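Ribose-phosphate pyrophosphokinase (Mycobacterium smegmatis, PDB 5MP7) probably catalyses transfer of the pyrophosphoryl group of ATP to the 1-hydroxyl of ribose 5-phosphate, giving PRPP, in a magnesium-dependent reaction of a homohexameric enzyme. Local coordinates at residues A[11-16]-A[57-62]; A[16-21]-A[38-43]; A[98-103]-A[130-135]. All coordinates share one frame; numbering follows the deposited sequence.

In the fold
The chain starts on strand 12-16, the outer strand of the N-terminal parallel sheet. Contact 1 sets this strand beside 60-64 and closes a loop of 40 residues. Contact 2 is nested inside that loop. It joins the loop after strand 12-16 to strand 38-42 of the small antiparallel pair, and the two contacts share A16. Their centres are about 17 Å apart. Contact 3 comes later, in series with both. It closes the excursion from the end of strand 92-97 through helix 116-127 to strand 131-135. Contacts 1 and 3 thus reach the same five-stranded sheet, while contact 2 ties its edge to the two-stranded antiparallel hairpin.

Contact 1 of 3, residues A[11-16]-A[57-62]; sequences NLMLFA and RGCDAF
F15 and A61 meet on one face of a parallel strand pair. The ring atom F15 CE1 lies 3.5 Å from A61 CB, which approaches it obliquely. C59 SG sits at the edge of the same ring, 82° off its normal, in a sulfur-aromatic contact. M13 extends the apolar patch, since its SD touches C59 CB at 3.6 Å. The M13 chain is bent at chi3 (91°), and C59 SG stands between its own backbone N and carbonyl carbon (chi1 76°), on the side of M13.

On the other face lie L12, L14, D60 and F62. L12 crosses F62 at about a right angle, with L12 CD2 3.9 Å from F62 CD1. L14 reaches F62 more loosely through CD1. The edge of the F62 ring is turned to the carbonyl M13 O.

Between the two faces runs a ladder of four backbone bonds. D60 N donates to N11 O at 2.8 Å, and M13 N to D60 O at 3.0 Å. F62 N then donates to M13 O at 2.9 Å, and F15 N to F62 O at 2.9 Å. M13 bonds to D60 and F62, on either side of A61, and F62 bonds to M13 and F15, on either side of L14. The parallel register is L12 beside D60, M13 beside A61 and L14 beside F62.

The polar edge is at the start of the pair. N11 ND2 passes near C59 CB, and the D60 carboxylate turns to R92 in a salt bridge.

This pair forms one edge of the five-stranded parallel sheet of the N-terminal domain, with 12-16 outermost within the chain. Helix 71-87 covers F15 and A61 through L85. On the opposite face helix 302-314 packs on L12, D60 and F62, and helix 21-31 packs on L14.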
loop_
_atom_site.group_PDB
_atom_site.type_symbol
_atom_site.label_atom_id
_atom_site.label_comp_id
_atom_site.label_asym_id
_atom_site.label_seq_id
_atom_site.Cartn_x
_atom_site.Cartn_y
_atom_site.Cartn_z
ATOM N N ASN A 11 34.986 -18.564 59.666
ATOM C CA ASN A 11 34.340 -17.306 59.383
ATOM C C ASN A 11 32.855 -17.549 59.037
ATOM O O ASN A 11 32.530 -18.234 58.069
ATOM C CB ASN A 11 35.105 -16.642 58.242
ATOM C CG ASN A 11 34.412 -15.413 57.690
ATOM O OD1 ASN A 11 33.968 -14.533 58.440
ATOM N ND2 ASN A 11 34.339 -15.326 56.360
ATOM N N LEU A 12 31.963 -16.976 59.829
ATOM C CA LEU A 12 30.528 -17.177 59.654
ATOM C C LEU A 12 29.994 -16.172 58.653
ATOM O O LEU A 12 30.144 -14.979 58.842
ATOM C CB LEU A 12 29.808 -17.019 61.001
ATOM C CG LEU A 12 28.413 -17.639 61.162
ATOM C CD1 LEU A 12 27.924 -17.547 62.592
ATOM C CD2 LEU A 12 27.374 -16.962 60.288
ATOM N N MET A 13 29.349 -16.647 57.609
ATOM C CA MET A 13 28.694 -15.768 56.660
ATOM C C MET A 13 27.265 -16.179 56.420
ATOM O O MET A 13 26.944 -17.322 56.177
ATOM C CB MET A 13 29.437 -15.726 55.341
ATOM C CG MET A 13 30.645 -14.842 55.423
ATOM S SD MET A 13 31.580 -14.845 53.880
ATOM C CE MET A 13 30.811 -13.468 53.026
ATOM N N LEU A 14 26.412 -15.189 56.437
ATOM C CA LEU A 14 25.003 -15.372 56.340
ATOM C C LEU A 14 24.570 -14.794 54.993
ATOM O O LEU A 14 24.829 -13.651 54.676
ATOM C CB LEU A 14 24.365 -14.686 57.547
ATOM C CG LEU A 14 22.834 -14.669 57.581
ATOM C CD1 LEU A 14 22.195 -16.058 57.794
ATOM C CD2 LEU A 14 22.423 -13.718 58.688
ATOM N N PHE A 15 23.872 -15.597 54.218
ATOM C CA PHE A 15 23.334 -15.208 52.929
ATOM C C PHE A 15 21.811 -15.337 52.999
ATOM O O PHE A 15 21.295 -16.203 53.689
ATOM C CB PHE A 15 23.850 -16.148 51.869
ATOM C CG PHE A 15 25.330 -16.176 51.793
ATOM C CD1 PHE A 15 26.080 -16.983 52.630
ATOM C CD2 PHE A 15 25.984 -15.356 50.889
ATOM C CE1 PHE A 15 27.465 -16.947 52.558
ATOM C CE2 PHE A 15 27.351 -15.319 50.811
ATOM C CZ PHE A 15 28.099 -16.089 51.649
ATOM N N ALA A 16 21.098 -14.499 52.275
ATOM C CA ALA A 16 19.655 -14.522 52.316
ATOM C C ALA A 16 19.092 -14.281 50.948
ATOM O O ALA A 16 19.583 -13.449 50.199
ATOM C CB ALA A 16 19.137 -13.479 53.273
ATOM N N ARG A 57 35.240 -17.081 49.882
ATOM C CA ARG A 57 36.232 -18.152 49.976
ATOM C C ARG A 57 36.506 -18.503 51.440
ATOM O O ARG A 57 36.696 -17.629 52.263
ATOM C CB ARG A 57 37.466 -17.679 49.184
ATOM C CG ARG A 57 38.618 -18.633 49.159
ATOM C CD ARG A 57 39.833 -18.071 48.449
ATOM N NE ARG A 57 39.849 -18.491 47.056
ATOM C CZ ARG A 57 39.396 -17.754 46.050
ATOM N NH1 ARG A 57 38.875 -16.526 46.248
ATOM N NH2 ARG A 57 39.478 -18.239 44.818
ATOM N N GLY A 58 36.388 -19.785 51.769
ATOM C CA GLY A 58 36.715 -20.304 53.094
ATOM C C GLY A 58 35.705 -20.153 54.207
ATOM O O GLY A 58 35.963 -20.595 55.331
ATOM N N CYS A 59 34.523 -19.623 53.897
ATOM C CA CYS A 59 33.515 -19.342 54.900
ATOM C C CYS A 59 32.639 -20.557 55.276
ATOM O O CYS A 59 32.527 -21.532 54.550
ATOM C CB CYS A 59 32.616 -18.202 54.430
ATOM S SG CYS A 59 31.379 -18.658 53.159
ATOM N N ASP A 60 32.049 -20.462 56.451
ATOM C CA ASP A 60 30.971 -21.332 56.866
ATOM C C ASP A 60 29.698 -20.562 56.511
ATOM O O ASP A 60 29.395 -19.561 57.132
ATOM C CB ASP A 60 31.059 -21.605 58.364
ATOM C CG ASP A 60 32.255 -22.481 58.732
ATOM O OD1 ASP A 60 33.412 -22.212 58.311
ATOM O OD2 ASP A 60 32.051 -23.451 59.477
ATOM N N ALA A 61 29.006 -21.007 55.472
ATOM C CA ALA A 61 27.920 -20.261 54.887
ATOM C C ALA A 61 26.606 -20.819 55.346
ATOM O O ALA A 61 26.444 -22.039 55.423
ATOM C CB ALA A 61 27.986 -20.313 53.386
ATOM N N PHE A 62 25.681 -19.918 55.670
ATOM C CA PHE A 62 24.308 -20.269 56.016
ATOM C C PHE A 62 23.391 -19.538 55.045
ATOM O O PHE A 62 23.394 -18.308 54.975
ATOM C CB PHE A 62 24.044 -19.891 57.454
ATOM C CG PHE A 62 24.854 -20.677 58.411
ATOM C CD1 PHE A 62 26.172 -20.331 58.678
ATOM C CD2 PHE A 62 24.338 -21.810 59.010
ATOM C CE1 PHE A 62 26.960 -21.108 59.544
ATOM C CE2 PHE A 62 25.117 -22.576 59.886
ATOM C CZ PHE A 62 26.419 -22.205 60.172
#

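Contact 2 of 3, residues A[16-21]-A[38-43]; sequences AGRAHP and QTARDF
R18 NH2 donates to D42 OD1 at 2.9 Å, in a salt bridge with an N-H...O angle of 166°. The carboxylate oxygen lies close to the guanidinium plane. The donor, in contrast, meets OD1 from above the carboxylate plane. The guanidinium and carboxylate planes are 76° apart, and D42 offers one oxygen rather than a paired, two-bond grip.

R18 has a second charged partner, because its NE forms a salt bridge with E77 of helix 71-87. Two carboxylates thus hold the guanidinium and probably fix its rotation. The chain reaches them by a bend at chi3 (-70°).

On the way it passes obliquely over A40 of strand 38-42. R18 CD is 3.5 Å from A40 O, and R18 NE is 3.8 Å from A40 CB. One guanidinium face covers the backbone at A40 and R41, with R41 N over its centre. A40 O also receives a bond from R41 NH1 at 3.1 Å, whose donor stands above the carbonyl plane.

Nearer the start of the strand, Q38 points its amide at the loop. Q38 NE2 comes to 3.0 Å from A16 O, but at an angle too poor for a hydrogen bond. W74 of helix 71-87 packs on R18.

The contact joins the loop between strand 12-16 and helix 21-31 to the first strand of a two-stranded antiparallel hairpin. D42 leads towards the turn of this hairpin, where N45, G46 and E47 are predicted to bind ATP, as in class I PRPP synthases.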
loop_
_atom_site.group_PDB
_atom_site.type_symbol
_atom_site.label_atom_id
_atom_site.label_comp_id
_atom_site.label_asym_id
_atom_site.label_seq_id
_atom_site.Cartn_x
_atom_site.Cartn_y
_atom_site.Cartn_z
ATOM N N ALA A 16 21.098 -14.499 52.275
ATOM C CA ALA A 16 19.655 -14.522 52.316
ATOM C C ALA A 16 19.092 -14.281 50.948
ATOM O O ALA A 16 19.583 -13.449 50.199
ATOM C CB ALA A 16 19.137 -13.479 53.273
ATOM N N GLY A 17 18.070 -15.051 50.612
ATOM C CA GLY A 17 17.262 -14.749 49.445
ATOM C C GLY A 17 16.260 -13.628 49.707
ATOM O O GLY A 17 16.142 -13.138 50.815
ATOM N N ARG A 18 15.561 -13.225 48.656
ATOM C CA ARG A 18 14.661 -12.064 48.677
ATOM C C ARG A 18 13.254 -12.350 49.191
ATOM O O ARG A 18 12.502 -11.424 49.385
ATOM C CB ARG A 18 14.519 -11.502 47.261
ATOM C CG ARG A 18 15.791 -10.883 46.708
ATOM C CD ARG A 18 15.598 -10.548 45.234
ATOM N NE ARG A 18 15.529 -11.767 44.416
ATOM C CZ ARG A 18 14.999 -11.870 43.190
ATOM N NH1 ARG A 18 14.463 -10.813 42.593
ATOM N NH2 ARG A 18 15.026 -13.044 42.556
ATOM N N ALA A 19 12.894 -13.608 49.407
ATOM C CA ALA A 19 11.524 -13.950 49.764
ATOM C C ALA A 19 11.035 -13.412 51.130
ATOM O O ALA A 19 9.867 -13.084 51.276
ATOM C CB ALA A 19 11.304 -15.459 49.699
ATOM N N HIS A 20 11.906 -13.327 52.124
ATOM C CA HIS A 20 11.428 -13.007 53.431
ATOM C C HIS A 20 12.474 -12.204 54.132
ATOM O O HIS A 20 13.129 -12.687 55.035
ATOM C CB HIS A 20 11.069 -14.284 54.158
ATOM C CG HIS A 20 10.359 -14.055 55.456
ATOM N ND1 HIS A 20 10.115 -15.070 56.354
ATOM C CD2 HIS A 20 9.900 -12.927 56.038
ATOM C CE1 HIS A 20 9.541 -14.576 57.429
ATOM N NE2 HIS A 20 9.401 -13.277 57.267
ATOM N N PRO A 21 12.594 -10.923 53.744
ATOM C CA PRO A 21 13.617 -10.009 54.285
ATOM C C PRO A 21 13.530 -9.682 55.801
ATOM O O PRO A 21 14.575 -9.502 56.433
ATOM C CB PRO A 21 13.476 -8.743 53.411
ATOM C CG PRO A 21 12.151 -8.865 52.698
ATOM C CD PRO A 21 11.772 -10.309 52.674
ATOM N N GLN A 38 24.872 -8.880 48.072
ATOM C CA GLN A 38 24.740 -9.557 46.822
ATOM C C GLN A 38 23.788 -8.847 45.908
ATOM O O GLN A 38 22.873 -8.208 46.353
ATOM C CB GLN A 38 24.256 -10.989 47.083
ATOM C CG GLN A 38 22.887 -11.044 47.761
ATOM C CD GLN A 38 22.178 -12.350 47.686
ATOM O OE1 GLN A 38 22.809 -13.373 47.635
ATOM N NE2 GLN A 38 20.836 -12.322 47.716
ATOM N N THR A 39 23.966 -9.053 44.623
ATOM C CA THR A 39 23.007 -8.632 43.621
ATOM C C THR A 39 22.099 -9.832 43.313
ATOM O O THR A 39 22.584 -10.903 42.969
ATOM C CB THR A 39 23.747 -8.235 42.354
ATOM O OG1 THR A 39 24.823 -7.361 42.700
ATOM C CG2 THR A 39 22.812 -7.574 41.360
ATOM N N ALA A 40 20.800 -9.679 43.488
ATOM C CA ALA A 40 19.833 -10.746 43.180
ATOM C C ALA A 40 18.690 -10.126 42.421
ATOM O O ALA A 40 17.959 -9.314 42.976
ATOM C CB ALA A 40 19.336 -11.417 44.459
ATOM N N ARG A 41 18.527 -10.515 41.164
ATOM C CA ARG A 41 17.572 -9.903 40.260
ATOM C C ARG A 41 17.028 -10.892 39.241
ATOM O O ARG A 41 17.673 -11.889 38.933
ATOM C CB ARG A 41 18.260 -8.769 39.502
ATOM C CG ARG A 41 18.940 -7.699 40.370
ATOM C CD ARG A 41 18.036 -6.704 41.103
ATOM N NE ARG A 41 18.953 -5.654 41.551
ATOM C CZ ARG A 41 19.718 -5.710 42.653
ATOM N NH1 ARG A 41 19.624 -6.730 43.512
ATOM N NH2 ARG A 41 20.564 -4.713 42.925
ATOM N N ASP A 42 15.885 -10.545 38.657
ATOM C CA ASP A 42 15.192 -11.380 37.684
ATOM C C ASP A 42 15.283 -10.769 36.300
ATOM O O ASP A 42 15.013 -9.588 36.114
ATOM C CB ASP A 42 13.706 -11.521 38.033
ATOM C CG ASP A 42 13.443 -12.403 39.306
ATOM O OD1 ASP A 42 14.319 -13.181 39.746
ATOM O OD2 ASP A 42 12.330 -12.349 39.861
ATOM N N PHE A 43 15.656 -11.580 35.323
ATOM C CA PHE A 43 15.386 -11.270 33.919
ATOM C C PHE A 43 13.893 -11.410 33.654
ATOM O O PHE A 43 13.186 -12.104 34.384
ATOM C CB PHE A 43 16.166 -12.205 32.989
ATOM C CG PHE A 43 17.672 -12.069 33.118
ATOM C CD1 PHE A 43 18.276 -10.816 33.183
ATOM C CD2 PHE A 43 18.491 -13.200 33.187
ATOM C CE1 PHE A 43 19.656 -10.701 33.309
ATOM C CE2 PHE A 43 19.869 -13.088 33.316
ATOM C CZ PHE A 43 20.454 -11.837 33.376
#

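Contact 3 of 3, residues A[98-103]-A[130-135]; sequences PFYPYA and DRIVSV
P98 meets V135 where two neighbouring parallel strands of the N-terminal PRTase-like domain come to an end. The segment 98-103 is the loop that leaves strand 92-97, and 131-135 is the next strand of the sheet. Helix 116-127 lies between them in sequence, in a beta-alpha-beta crossover.

P98 CA and S134 CA are 4.8 Å apart, a spacing like that of paired strands. P98 O takes a weak bond from V135 N, at 3.4 Å and 145°. V135 CB approaches the same carbonyl oxygen at 3.6 Å.

Y100 carries the side-chain part of the contact. Its CB lies 3.6 Å from S134 OG, which sits at the edge of the ring, near its plane. I132 CG2 is at the edge as well, more loosely, 4.5 Å from Y100 CE2. The ring reaches I132 because Y100 CG lies opposite the backbone N (chi1 -169°). The phenol oxygen is held by A117 O of helix 116-127, and V120 and A121 of that helix pack on the side chain. The hydroxyl of S134 is bonded to L97 O. The side chains of Y100 and H138, a predicted magnesium ligand, are about 7 Å apart at their nearest.

From Y100 to A103 the chain makes a type II beta turn, closed by a weak bond from A103 N to Y100 O. At its corner Y102 is bonded through N to E47 of a neighbouring subunit, a residue predicted to bind ATP.

A water bridges the segments: it accepts from Y100 N at 2.8 Å and donates to V135 O at 3.0 Å.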
loop_
_atom_site.group_PDB
_atom_site.type_symbol
_atom_site.label_atom_id
_atom_site.label_comp_id
_atom_site.label_asym_id
_atom_site.label_seq_id
_atom_site.Cartn_x
_atom_site.Cartn_y
_atom_site.Cartn_z
ATOM N N PRO A 98 13.101 -22.639 56.487
ATOM C CA PRO A 98 12.225 -22.651 57.653
ATOM C C PRO A 98 10.920 -23.382 57.368
ATOM O O PRO A 98 10.453 -24.123 58.211
ATOM C CB PRO A 98 11.991 -21.173 57.927
ATOM C CG PRO A 98 13.175 -20.483 57.365
ATOM C CD PRO A 98 13.547 -21.269 56.150
ATOM N N PHE A 99 10.354 -23.191 56.186
ATOM C CA PHE A 99 9.246 -24.004 55.698
ATOM C C PHE A 99 9.777 -24.856 54.539
ATOM O O PHE A 99 10.218 -24.327 53.512
ATOM C CB PHE A 99 8.132 -23.072 55.256
ATOM C CG PHE A 99 6.990 -23.744 54.534
ATOM C CD1 PHE A 99 5.937 -24.274 55.253
ATOM C CD2 PHE A 99 6.946 -23.778 53.144
ATOM C CE1 PHE A 99 4.859 -24.855 54.615
ATOM C CE2 PHE A 99 5.879 -24.357 52.495
ATOM C CZ PHE A 99 4.835 -24.910 53.232
ATOM N N TYR A 100 9.796 -26.171 54.728
ATOM C CA TYR A 100 10.391 -27.088 53.753
ATOM C C TYR A 100 9.441 -27.270 52.574
ATOM O O TYR A 100 8.335 -27.770 52.731
ATOM C CB TYR A 100 10.692 -28.407 54.428
ATOM C CG TYR A 100 11.526 -29.362 53.632
ATOM C CD1 TYR A 100 10.960 -30.164 52.637
ATOM C CD2 TYR A 100 12.868 -29.558 53.926
ATOM C CE1 TYR A 100 11.713 -31.103 51.943
ATOM C CE2 TYR A 100 13.647 -30.501 53.222
ATOM C CZ TYR A 100 13.051 -31.276 52.250
ATOM O OH TYR A 100 13.759 -32.200 51.547
ATOM N N PRO A 101 9.834 -26.821 51.399
ATOM C CA PRO A 101 8.954 -26.955 50.247
ATOM C C PRO A 101 8.743 -28.404 49.810
ATOM O O PRO A 101 9.688 -29.193 49.848
ATOM C CB PRO A 101 9.705 -26.198 49.130
ATOM C CG PRO A 101 11.103 -26.063 49.585
ATOM C CD PRO A 101 11.198 -26.438 51.021
ATOM N N TYR A 102 7.506 -28.695 49.386
ATOM C CA TYR A 102 7.045 -29.976 48.956
ATOM C C TYR A 102 6.966 -30.999 50.075
ATOM O O TYR A 102 6.868 -32.195 49.807
ATOM C CB TYR A 102 7.891 -30.497 47.776
ATOM C CG TYR A 102 7.639 -29.731 46.551
ATOM C CD1 TYR A 102 6.554 -30.014 45.779
ATOM C CD2 TYR A 102 8.470 -28.675 46.178
ATOM C CE1 TYR A 102 6.299 -29.312 44.624
ATOM C CE2 TYR A 102 8.239 -27.953 45.030
ATOM C CZ TYR A 102 7.144 -28.280 44.251
ATOM O OH TYR A 102 6.825 -27.526 43.163
ATOM N N ALA A 103 7.000 -30.563 51.323
ATOM C CA ALA A 103 6.950 -31.496 52.475
ATOM C C ALA A 103 5.708 -32.352 52.495
ATOM O O ALA A 103 5.781 -33.484 52.940
ATOM C CB ALA A 103 7.099 -30.758 53.788
ATOM N N ASP A 130 25.748 -29.186 52.452
ATOM C CA ASP A 130 26.258 -30.167 53.378
ATOM C C ASP A 130 25.290 -30.445 54.537
ATOM O O ASP A 130 25.356 -31.484 55.152
ATOM C CB ASP A 130 27.614 -29.676 53.890
ATOM C CG ASP A 130 28.625 -29.404 52.718
ATOM O OD1 ASP A 130 28.889 -30.392 51.940
ATOM O OD2 ASP A 130 29.150 -28.235 52.583
ATOM N N ARG A 131 24.377 -29.534 54.813
ATOM C CA ARG A 131 23.473 -29.647 55.934
ATOM C C ARG A 131 22.163 -28.942 55.580
ATOM O O ARG A 131 22.156 -28.026 54.774
ATOM C CB ARG A 131 24.109 -28.985 57.117
ATOM C CG ARG A 131 23.264 -29.002 58.371
ATOM C CD ARG A 131 23.885 -28.263 59.519
ATOM N NE ARG A 131 25.004 -29.031 60.064
ATOM C CZ ARG A 131 26.273 -28.952 59.676
ATOM N NH1 ARG A 131 26.662 -28.083 58.740
ATOM N NH2 ARG A 131 27.183 -29.728 60.280
ATOM N N ILE A 132 21.058 -29.419 56.132
ATOM C CA ILE A 132 19.757 -28.787 56.006
ATOM C C ILE A 132 19.221 -28.502 57.416
ATOM O O ILE A 132 19.294 -29.339 58.298
ATOM C CB ILE A 132 18.782 -29.681 55.265
ATOM C CG1 ILE A 132 19.183 -29.784 53.820
ATOM C CG2 ILE A 132 17.378 -29.121 55.326
ATOM C CD1 ILE A 132 18.350 -30.790 53.045
ATOM N N VAL A 133 18.698 -27.302 57.615
ATOM C CA VAL A 133 18.044 -26.910 58.856
ATOM C C VAL A 133 16.612 -26.514 58.496
ATOM O O VAL A 133 16.386 -25.697 57.591
ATOM C CB VAL A 133 18.697 -25.699 59.456
ATOM C CG1 VAL A 133 17.903 -25.190 60.633
ATOM C CG2 VAL A 133 20.110 -26.040 59.885
ATOM N N SER A 134 15.645 -27.087 59.206
ATOM C CA SER A 134 14.243 -26.798 58.952
ATOM C C SER A 134 13.457 -26.760 60.237
ATOM O O SER A 134 13.920 -27.228 61.282
ATOM C CB SER A 134 13.712 -27.848 58.000
ATOM O OG SER A 134 12.600 -27.366 57.277
ATOM N N VAL A 135 12.259 -26.201 60.177
ATOM C CA VAL A 135 11.428 -26.093 61.360
ATOM C C VAL A 135 10.154 -26.865 61.110
ATOM O O VAL A 135 9.465 -26.591 60.133
ATOM C CB VAL A 135 11.061 -24.622 61.675
ATOM C CG1 VAL A 135 10.260 -24.526 62.982
ATOM C CG2 VAL A 135 12.319 -23.755 61.763
HETATM O O HOH W 1 9.145 -27.143 57.221
#